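Local atomic coordinates of putative methyltransferase (Porphyromonas gingivalis, PDB entry 3LL7), a protein that probably transfers methyl groups, as a putative methyltransferase whose substrate is not established, with ferredoxin-like and THUMP-like regions toward its C-terminus. Residues Met276-Glu279 with Arg280-Ile284; Ala300-Ala304 with Gly305-Thr309; Val231-Gly235 with Glu236-Leu240. One frame throughout, in Å; residues are numbered along the deposited sequence.

Interaction 1 of 3, residues Met276-Glu279 with Arg280-Ile284; sequences MEEE and RSISI
Met276, a selenomethionine, and Arg280 stand one helical turn apart, and the selenomethionine bends round the flat end of the arginine. Its CB sits over the centre of one guanidinium face, 4.0 Å above the plane. Bends at chi2 (-46°) and chi3 curl the chain back, bringing the terminal methyl CE within 3.5 Å of Arg280 NH2 and equally close to NE. The arginine runs extended from CG to NE, the two chains crossing at a slant; its CG and CD pass close over Met276 O, CG at 3.4 Å, which carries the guanidinium back to the residue one turn earlier. Here the contact is one of apolar atoms against a planar cation; the guanidinium also makes a cation-pi contact with Trp216.

A second pair, Glu278 and Ile282, lies side by side and points the same way, with the glutamate methylene CG 3.6 Å from Ile282 CD1. The contact is made mainly by this methylene, while the carboxylate of Glu278 forms a salt bridge with Arg313.

Beneath the side chains the helix runs out. Arg280 N still bonds to Met276 O in the regular i to i+4 pattern, Ser281 N to Glu277 O, and Ile282 N to Glu278 O at 3.1 Å. In one of its two conformers Ser281 also bonds through OG to Glu278 O, a less certain link. Ile282 is the first residue to leave helical geometry, which marks the end.

The short helix 276-281 follows strand 272-274 and packs on helix 307-314, where Glu278 touches Thr309, Ile282 touches Tyr312, and the carboxylate of Glu279 bonds to Thr309 and the backbone of Lys308; Glu277 forms a salt bridge with Lys255.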
loop_
_atom_site.group_PDB
_atom_site.type_symbol
_atom_site.label_atom_id
_atom_site.label_comp_id
_atom_site.label_asym_id
_atom_site.label_seq_id
_atom_site.Cartn_x
_atom_site.Cartn_y
_atom_site.Cartn_z
HETATM N N MSE A 276 16.965 2.180 11.894
HETATM C CA MSE A 276 17.031 1.024 12.758
HETATM C C MSE A 276 18.055 1.263 13.871
HETATM O O MSE A 276 17.858 0.790 15.003
HETATM C CB MSE A 276 17.391 -0.239 11.976
HETATM C CG MSE A 276 16.215 -0.797 11.172
HETATM SE SE MSE A 276 14.535 -0.873 12.198
HETATM C CE MSE A 276 14.968 -2.026 13.689
ATOM N N GLU A 277 19.130 1.991 13.545
ATOM C CA GLU A 277 20.163 2.327 14.527
ATOM C C GLU A 277 19.540 3.095 15.689
ATOM O O GLU A 277 19.853 2.829 16.858
ATOM C CB GLU A 277 21.284 3.168 13.916
ATOM C CG GLU A 277 22.342 3.557 14.926
ATOM C CD GLU A 277 23.429 4.419 14.345
ATOM O OE1 GLU A 277 23.171 5.179 13.397
ATOM O OE2 GLU A 277 24.565 4.334 14.847
ATOM N N GLU A 278 18.699 4.079 15.353
ATOM C CA GLU A 278 18.012 4.873 16.374
ATOM C C GLU A 278 17.114 3.977 17.194
ATOM O O GLU A 278 17.197 3.974 18.429
ATOM C CB GLU A 278 17.210 6.022 15.734
ATOM C CG GLU A 278 16.362 6.818 16.734
ATOM C CD GLU A 278 15.563 7.894 16.033
ATOM O OE1 GLU A 278 15.389 7.785 14.785
ATOM O OE2 GLU A 278 15.128 8.843 16.712
ATOM N N GLU A 279 16.251 3.203 16.534
ATOM C CA GLU A 279 15.364 2.267 17.241
ATOM C C GLU A 279 16.114 1.366 18.215
ATOM O O GLU A 279 15.670 1.163 19.322
ATOM C CB GLU A 279 14.572 1.406 16.249
ATOM C CG GLU A 279 13.616 0.347 16.863
ATOM C CD GLU A 279 12.431 0.912 17.665
ATOM O OE1 GLU A 279 12.083 2.105 17.508
ATOM O OE2 GLU A 279 11.797 0.131 18.430
ATOM N N ARG A 280 17.255 0.840 17.777
ATOM C CA ARG A 280 18.015 -0.105 18.613
ATOM C C ARG A 280 18.750 0.557 19.779
ATOM O O ARG A 280 18.914 -0.054 20.829
ATOM C CB ARG A 280 19.022 -0.839 17.729
ATOM C CG ARG A 280 18.358 -1.980 16.990
ATOM C CD ARG A 280 19.091 -2.385 15.718
ATOM N NE ARG A 280 18.144 -3.061 14.840
ATOM C CZ ARG A 280 18.466 -3.713 13.731
ATOM N NH1 ARG A 280 19.735 -3.806 13.350
ATOM N NH2 ARG A 280 17.509 -4.288 13.013
ATOM N N SER A 281 19.167 1.806 19.558
ATOM C CA SER A 281 20.011 2.585 20.482
ATOM C C SER A 281 19.259 3.223 21.651
ATOM O O SER A 281 19.828 3.457 22.713
ATOM C CB SER A 281 20.737 3.688 19.714
ATOM O OG SER A 281 19.919 4.837 19.546
ATOM N N ILE A 282 17.987 3.528 21.430
ATOM C CA ILE A 282 17.092 4.080 22.436
ATOM C C ILE A 282 16.684 3.033 23.471
ATOM O O ILE A 282 16.539 1.849 23.143
ATOM C CB ILE A 282 15.795 4.574 21.700
ATOM C CG1 ILE A 282 16.102 5.890 20.966
ATOM C CG2 ILE A 282 14.578 4.660 22.647
ATOM C CD1 ILE A 282 14.900 6.282 19.995
ATOM N N SER A 283 16.458 3.473 24.703
ATOM C CA SER A 283 15.784 2.636 25.679
ATOM C C SER A 283 14.749 3.498 26.350
ATOM O O SER A 283 14.983 4.705 26.572
ATOM C CB SER A 283 16.760 2.084 26.724
ATOM O OG SER A 283 17.814 1.438 26.049
ATOM N N ILE A 284 13.624 2.875 26.672
ATOM C CA ILE A 284 12.499 3.567 27.271
ATOM C C ILE A 284 11.991 2.836 28.541
ATOM O O ILE A 284 12.204 1.638 28.680
ATOM C CB ILE A 284 11.366 3.791 26.210
ATOM C CG1 ILE A 284 10.827 2.440 25.702
ATOM C CG2 ILE A 284 11.826 4.709 25.067
ATOM C CD1 ILE A 284 9.567 2.515 24.838
#

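Interaction 2 of 3, residues Ala300-Ala304 with Gly305-Thr309; sequences ALLKA and GAFKT
Phe307 brings the CE1 corner of its ring against Leu302, 4.0 Å from the methyl CD2 and 3.6 Å from the carbonyl O of that leucine. The setting is a short link between two helices of the ferredoxin-like domain: helix 299-304 stops, Gly305 and Ala306 turn the chain, and helix 307-314 starts. The side chains of Leu302 and Phe307 cross at about a right angle, and one face of the ring covers Gly305 CA, which stands 3.8 Å above the plane and toward the rim.

Gly305 ends the first helix with a positive phi of 83°. A CB there would collide with the carbonyl oxygen of Ala304, consistent with a glycine at this positive-phi position. Its N bonds to Leu301 O at 3.1 Å and weakly to Leu302 O. Ala306 is the centre of an inverse gamma turn, spanned by a weak bond from Phe307 N to Gly305 O.

Phe307 also stacks on His324, and Leu301, Ala304 and Ala306 lean on strand 272-274. The methyl CB of Ala306 meets Leu301 CD2 at 3.7 Å, and Ala306 N donates weakly to Leu301 O at 3.4 Å.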
loop_
_atom_site.group_PDB
_atom_site.type_symbol
_atom_site.label_atom_id
_atom_site.label_comp_id
_atom_site.label_asym_id
_atom_site.label_seq_id
_atom_site.Cartn_x
_atom_site.Cartn_y
_atom_site.Cartn_z
ATOM N N ALA A 300 1.471 1.301 9.482
ATOM C CA ALA A 300 2.771 1.547 8.839
ATOM C C ALA A 300 3.855 1.675 9.910
ATOM O O ALA A 300 4.981 1.168 9.723
ATOM C CB ALA A 300 2.723 2.800 7.944
ATOM N N LEU A 301 3.537 2.339 11.019
ATOM C CA LEU A 301 4.494 2.403 12.136
ATOM C C LEU A 301 4.847 1.018 12.674
ATOM O O LEU A 301 5.997 0.717 12.924
ATOM C CB LEU A 301 3.986 3.254 13.283
ATOM C CG LEU A 301 4.329 4.726 13.060
ATOM C CD1 LEU A 301 3.559 5.541 14.021
ATOM C CD2 LEU A 301 5.860 4.995 13.234
ATOM N N LEU A 302 3.811 0.197 12.866
ATOM C CA LEU A 302 3.990 -1.175 13.325
ATOM C C LEU A 302 4.869 -2.000 12.383
ATOM O O LEU A 302 5.789 -2.680 12.829
ATOM C CB LEU A 302 2.615 -1.848 13.512
ATOM C CG LEU A 302 1.771 -1.320 14.679
ATOM C CD1 LEU A 302 0.342 -1.924 14.612
ATOM C CD2 LEU A 302 2.425 -1.604 16.011
ATOM N N LYS A 303 4.582 -1.936 11.086
ATOM C CA LYS A 303 5.353 -2.688 10.105
ATOM C C LYS A 303 6.811 -2.194 10.045
ATOM O O LYS A 303 7.721 -3.001 9.869
ATOM C CB LYS A 303 4.705 -2.559 8.721
ATOM C CG LYS A 303 5.549 -3.159 7.581
ATOM C CD LYS A 303 5.693 -4.692 7.672
ATOM C CE LYS A 303 6.617 -5.215 6.595
ATOM N NZ LYS A 303 6.739 -6.714 6.636
ATOM N N ALA A 304 7.013 -0.870 10.155
ATOM C CA ALA A 304 8.371 -0.268 10.089
ATOM C C ALA A 304 9.205 -0.637 11.308
ATOM O O ALA A 304 10.419 -0.630 11.249
ATOM C CB ALA A 304 8.266 1.279 9.976
ATOM N N GLY A 305 8.517 -0.923 12.409
ATOM C CA GLY A 305 9.136 -1.336 13.665
ATOM C C GLY A 305 9.643 -0.216 14.554
ATOM O O GLY A 305 10.571 -0.448 15.350
ATOM N N ALA A 306 9.036 0.966 14.463
ATOM C CA ALA A 306 9.434 2.123 15.277
ATOM C C ALA A 306 8.806 2.058 16.689
ATOM O O ALA A 306 8.302 3.064 17.188
ATOM C CB ALA A 306 8.993 3.448 14.578
ATOM N N PHE A 307 8.873 0.895 17.328
ATOM C CA PHE A 307 8.149 0.649 18.594
ATOM C C PHE A 307 8.613 1.583 19.722
ATOM O O PHE A 307 7.785 2.239 20.409
ATOM C CB PHE A 307 8.350 -0.816 19.009
ATOM C CG PHE A 307 7.936 -1.842 17.943
ATOM C CD1 PHE A 307 6.643 -1.841 17.392
ATOM C CD2 PHE A 307 8.832 -2.819 17.529
ATOM C CE1 PHE A 307 6.256 -2.794 16.414
ATOM C CE2 PHE A 307 8.469 -3.786 16.540
ATOM C CZ PHE A 307 7.173 -3.762 15.989
ATOM N N LYS A 308 9.927 1.643 19.915
ATOM C CA LYS A 308 10.528 2.490 20.935
ATOM C C LYS A 308 10.659 3.927 20.470
ATOM O O LYS A 308 10.441 4.870 21.253
ATOM C CB LYS A 308 11.890 1.923 21.334
ATOM C CG LYS A 308 11.781 0.542 21.946
ATOM C CD LYS A 308 13.060 -0.264 21.635
ATOM C CE LYS A 308 14.268 0.300 22.277
ATOM N NZ LYS A 308 15.552 -0.369 21.772
ATOM N N THR A 309 11.026 4.114 19.193
ATOM C CA THR A 309 11.262 5.469 18.694
ATOM C C THR A 309 10.022 6.374 18.839
ATOM O O THR A 309 10.148 7.544 19.168
ATOM C CB THR A 309 11.748 5.433 17.236
ATOM O OG1 THR A 309 12.929 4.605 17.181
ATOM C CG2 THR A 309 12.188 6.819 16.765
#

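Interaction 3 of 3, residues Val231-Gly235 with Glu236-Leu240; sequences VAAHG and EVKEL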
loop_
_atom_site.group_PDB
_atom_site.type_symbol
_atom_site.label_atom_id
_atom_site.label_comp_id
_atom_site.label_asym_id
_atom_site.label_seq_id
_atom_site.Cartn_x
_atom_site.Cartn_y
_atom_site.Cartn_z
ATOM N N VAL A 231 4.289 2.252 3.308
ATOM C CA VAL A 231 3.143 3.108 2.924
ATOM C C VAL A 231 1.804 2.434 3.220
ATOM O O VAL A 231 1.474 1.392 2.615
ATOM C CB VAL A 231 3.226 3.492 1.417
ATOM C CG1 VAL A 231 2.068 4.415 1.018
ATOM C CG2 VAL A 231 4.597 4.158 1.094
ATOM N N ALA A 232 1.037 3.024 4.131
ATOM C CA ALA A 232 -0.311 2.541 4.411
ATOM C C ALA A 232 -1.366 3.464 3.770
ATOM O O ALA A 232 -1.131 4.674 3.627
ATOM C CB ALA A 232 -0.543 2.433 5.903
ATOM N N ALA A 233 -2.482 2.857 3.369
ATOM C CA ALA A 233 -3.695 3.531 2.848
ATOM C C ALA A 233 -4.896 2.667 3.221
ATOM O O ALA A 233 -4.793 1.436 3.275
ATOM C CB ALA A 233 -3.612 3.703 1.337
ATOM N N HIS A 234 -6.044 3.293 3.475
ATOM C CA HIS A 234 -7.279 2.548 3.807
ATOM C C HIS A 234 -7.131 1.685 5.071
ATOM O O HIS A 234 -7.754 0.627 5.193
ATOM C CB HIS A 234 -7.741 1.691 2.618
ATOM C CG HIS A 234 -7.838 2.453 1.329
ATOM N ND1 HIS A 234 -8.854 3.349 1.069
ATOM C CD2 HIS A 234 -7.039 2.461 0.236
ATOM C CE1 HIS A 234 -8.679 3.877 -0.130
ATOM N NE2 HIS A 234 -7.580 3.361 -0.654
ATOM N N GLY A 235 -6.288 2.136 5.996
ATOM C CA GLY A 235 -6.053 1.422 7.239
ATOM C C GLY A 235 -5.051 0.275 7.222
ATOM O O GLY A 235 -4.926 -0.424 8.227
ATOM N N GLU A 236 -4.345 0.052 6.107
ATOM C CA GLU A 236 -3.465 -1.112 6.023
ATOM C C GLU A 236 -2.245 -0.821 5.183
ATOM O O GLU A 236 -2.307 0.013 4.270
ATOM C CB GLU A 236 -4.193 -2.363 5.489
ATOM C CG GLU A 236 -4.560 -2.338 4.027
ATOM C CD GLU A 236 -5.130 -3.678 3.489
ATOM O OE1 GLU A 236 -5.519 -4.569 4.272
ATOM O OE2 GLU A 236 -5.195 -3.827 2.255
ATOM N N VAL A 237 -1.170 -1.555 5.453
ATOM C CA VAL A 237 0.071 -1.362 4.698
ATOM C C VAL A 237 -0.175 -1.900 3.290
ATOM O O VAL A 237 -0.644 -3.047 3.133
ATOM C CB VAL A 237 1.281 -2.050 5.352
ATOM C CG1 VAL A 237 2.518 -1.840 4.502
ATOM C CG2 VAL A 237 1.537 -1.497 6.802
ATOM N N LYS A 238 0.104 -1.067 2.290
ATOM C CA LYS A 238 -0.144 -1.409 0.884
ATOM C C LYS A 238 1.132 -1.777 0.155
ATOM O O LYS A 238 1.117 -2.638 -0.749
ATOM C CB LYS A 238 -0.799 -0.220 0.154
ATOM C CG LYS A 238 -2.243 0.080 0.552
ATOM C CD LYS A 238 -3.141 -1.128 0.364
ATOM C CE LYS A 238 -4.591 -0.767 0.602
ATOM N NZ LYS A 238 -5.447 -1.977 0.446
ATOM N N GLU A 239 2.249 -1.141 0.514
ATOM C CA GLU A 239 3.493 -1.409 -0.187
ATOM C C GLU A 239 4.705 -0.898 0.596
ATOM O O GLU A 239 4.587 -0.040 1.456
ATOM C CB GLU A 239 3.476 -0.757 -1.585
ATOM C CG GLU A 239 3.379 0.747 -1.570
ATOM C CD GLU A 239 2.877 1.334 -2.904
ATOM O OE1 GLU A 239 1.893 0.802 -3.471
ATOM O OE2 GLU A 239 3.450 2.348 -3.357
ATOM N N LEU A 240 5.868 -1.433 0.270
ATOM C CA LEU A 240 7.113 -0.821 0.680
ATOM C C LEU A 240 7.728 -0.232 -0.590
ATOM O O LEU A 240 7.565 -0.782 -1.688
ATOM C CB LEU A 240 8.070 -1.852 1.256
ATOM C CG LEU A 240 7.620 -2.822 2.327
ATOM C CD1 LEU A 240 8.880 -3.321 2.990
ATOM C CD2 LEU A 240 6.674 -2.217 3.366
#
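A tight beta hairpin joins strands 225-233 and 236-244, closing through a type I' turn from Ala233 to Glu236 and carrying a classic beta bulge close behind it. His234 and Gly235 fill the turn corners, both with positive phi; at Gly235 a CB would jam against the preceding carbonyl. Ala233 and Glu236 form the hydrogen-bonded pair that closes the turn: Ala233 N reaches Glu236 O at 3.0 Å, and the return bond from Glu236 N meets Ala233 O from well above the carbonyl plane, 60° out of it.

At the bulge Lys238 and Glu239 both face Val231. Val231 O receives Lys238 N at 2.8 Å, in the carbonyl plane, and Glu239 N more weakly, whereas Val231 N donates to Glu239 O almost straight. The extra residue changes the register, and Lys238 turns its side chain toward the first strand. Its CG lies 4.0 Å from Ala233 CB, and a bend at chi2 (-56°) sends the chain back toward the turn, where CE approaches Ala233 O and comes up at the edge of the His234 ring, 4.1 Å from CD2. There the lysine crosses the histidine side chain at about a right angle.

On the sheet face shared with Ala233 and Glu236, Val231 CB packs against Glu239 CG; the carboxylate of Glu239 pairs with Lys87. Val231 also touches Tyr86, and Ala232 and Val237 meet helix 299-304.

The polar end of Lys238 finds Glu236 on its own strand, Lys238 NZ lying 2.6 Å from Glu236 OE2 on the anti side of the carboxylate. This salt bridge ties the bulge to the exposed turn, and the two opposite charges would be expected to stabilise each other's ionised forms.

Along the chain the order is interaction 3, then interaction 1, then interaction 2. The hairpin of interaction 3 belongs to the ten-stranded mixed sheet, and interaction 1 follows strand 272-274 of that sheet; the centre of interaction 3 lies about 3 Å from the centre of the chain, that of interaction 1 about 26 Å. Interaction 2, in the ferredoxin-like domain, touches both: its centre is about 11 Å from that of interaction 1 and about 14 Å from that of interaction 3. Ala300 and Lys303 meet Val237 by apolar packing, while interactions 1 and 2 meet through the Glu279 carboxylate at the start of helix 307-314. Interactions 1 and 3 do not touch. The helix pair thus joins the ferredoxin-like domain to the sheet.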